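Local structure of 3-dehydroquinate dehydratase (Geobacillus kaustophilus, 2YR1) at residues Ile106-Ile109 / Cys110-Gly113. The protein probably catalyses the cis-dehydration of 3-dehydroquinate to 3-dehydroshikimate, the third step of the chorismate pathway, as a homodimeric type I dehydroquinase. Residues are numbered along the deposited sequence; the frame is centred on the assembly and turned at random.
Sequences IEAI and CRSG
The C-terminal end of helix 99-112, the helix of the beta-alpha-beta unit that joins strands 81-84 and 117-121 of the TIM barrel, holds an i to i+4 salt bridge between E107 and R111. Carboxylate oxygen OE1 of E107 stands 2.8 Å from NH1 of R111, over a face of the guanidinium, with the two planar groups turned 54° apart. CG of E107 is anti to its own backbone N (chi1 -168°), which carries the extended chain across the arginine and sets CG 3.4 Å above the guanidinium plane, over its centre. R111 is bent at chi3, which brings its guanidinium back toward E107; the same glutamate thus supplies the charge partner through OE1 and the apolar cover through CG. Replacing E107 by an alanine would probably leave the R111 guanidinium without its carboxylate mate and free to swing away. The same two residues are also joined by the backbone bond from N of R111 to O of E107, which measures 2.9 Å. On the buried side of the helix, CG2 of I106 packs against SG of C110 at 3.7 Å; V118 on strand 117-121 touches both residues. The side chain of I109 touches A69 of helix 62-75 and lies about 6 Å from that of W51, a predicted substrate-binding residue. G113, with positive phi, is the first residue to leave helical geometry; its N bonds to O of C110 at 3.1 Å. Just before it, N of S112 makes two weak bonds, 3.2 Å to O of A108 and 3.3 Å to O of I109.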
loop_
_atom_site.group_PDB
_atom_site.type_symbol
_atom_site.label_atom_id
_atom_site.label_comp_id
_atom_site.label_asym_id
_atom_site.label_seq_id
_atom_site.Cartn_x
_atom_site.Cartn_y
_atom_site.Cartn_z
ATOM N N ILE A 106 -22.537 22.251 -18.935
ATOM C CA ILE A 106 -21.087 22.152 -18.829
ATOM C C ILE A 106 -20.462 23.304 -19.622
ATOM O O ILE A 106 -19.544 23.966 -19.156
ATOM C CB ILE A 106 -20.566 20.800 -19.376
ATOM C CG1 ILE A 106 -21.032 19.652 -18.479
ATOM C CG2 ILE A 106 -19.046 20.813 -19.431
ATOM C CD1 ILE A 106 -20.723 18.268 -19.043
ATOM N N GLU A 107 -20.983 23.563 -20.815
ATOM C CA GLU A 107 -20.444 24.648 -21.627
ATOM C C GLU A 107 -20.641 25.964 -20.908
ATOM O O GLU A 107 -19.704 26.750 -20.738
ATOM C CB GLU A 107 -21.127 24.696 -22.994
ATOM C CG GLU A 107 -20.405 25.615 -23.967
ATOM C CD GLU A 107 -21.049 25.623 -25.330
ATOM O OE1 GLU A 107 -22.086 26.312 -25.482
ATOM O OE2 GLU A 107 -20.527 24.928 -26.238
ATOM N N ALA A 108 -21.870 26.199 -20.464
ATOM C CA ALA A 108 -22.188 27.422 -19.750
ATOM C C ALA A 108 -21.282 27.566 -18.541
ATOM O O ALA A 108 -20.812 28.658 -18.243
ATOM C CB ALA A 108 -23.636 27.401 -19.312
ATOM N N ILE A 109 -21.030 26.464 -17.843
ATOM C CA ILE A 109 -20.174 26.523 -16.663
ATOM C C ILE A 109 -18.719 26.735 -17.068
ATOM O O ILE A 109 -17.987 27.443 -16.387
ATOM C CB ILE A 109 -20.314 25.235 -15.784
ATOM C CG1 ILE A 109 -19.491 25.381 -14.509
ATOM C CG2 ILE A 109 -19.786 24.023 -16.513
ATOM C CD1 ILE A 109 -19.888 26.566 -13.663
ATOM N N CYS A 110 -18.309 26.134 -18.185
ATOM C CA CYS A 110 -16.941 26.286 -18.683
ATOM C C CYS A 110 -16.633 27.746 -19.032
ATOM O O CYS A 110 -15.595 28.284 -18.649
ATOM C CB CYS A 110 -16.714 25.442 -19.948
ATOM S SG CYS A 110 -16.644 23.649 -19.735
ATOM N N ARG A 111 -17.537 28.381 -19.772
ATOM C CA ARG A 111 -17.332 29.762 -20.197
ATOM C C ARG A 111 -17.434 30.762 -19.063
ATOM O O ARG A 111 -16.920 31.879 -19.158
ATOM C CB ARG A 111 -18.302 30.111 -21.327
ATOM C CG ARG A 111 -17.930 29.427 -22.635
ATOM C CD ARG A 111 -18.988 29.584 -23.712
ATOM N NE ARG A 111 -20.291 29.169 -23.205
ATOM C CZ ARG A 111 -21.354 28.919 -23.963
ATOM N NH1 ARG A 111 -21.278 29.033 -25.284
ATOM N NH2 ARG A 111 -22.500 28.576 -23.390
ATOM N N SER A 112 -18.074 30.345 -17.976
ATOM C CA SER A 112 -18.215 31.196 -16.806
ATOM C C SER A 112 -16.825 31.401 -16.231
ATOM O O SER A 112 -16.551 32.404 -15.579
ATOM C CB SER A 112 -19.100 30.512 -15.766
ATOM O OG SER A 112 -20.283 30.009 -16.364
ATOM N N GLY A 113 -15.941 30.439 -16.478
ATOM C CA GLY A 113 -14.584 30.549 -15.966
ATOM C C GLY A 113 -14.466 30.307 -14.471
ATOM O O GLY A 113 -13.458 30.668 -13.859
#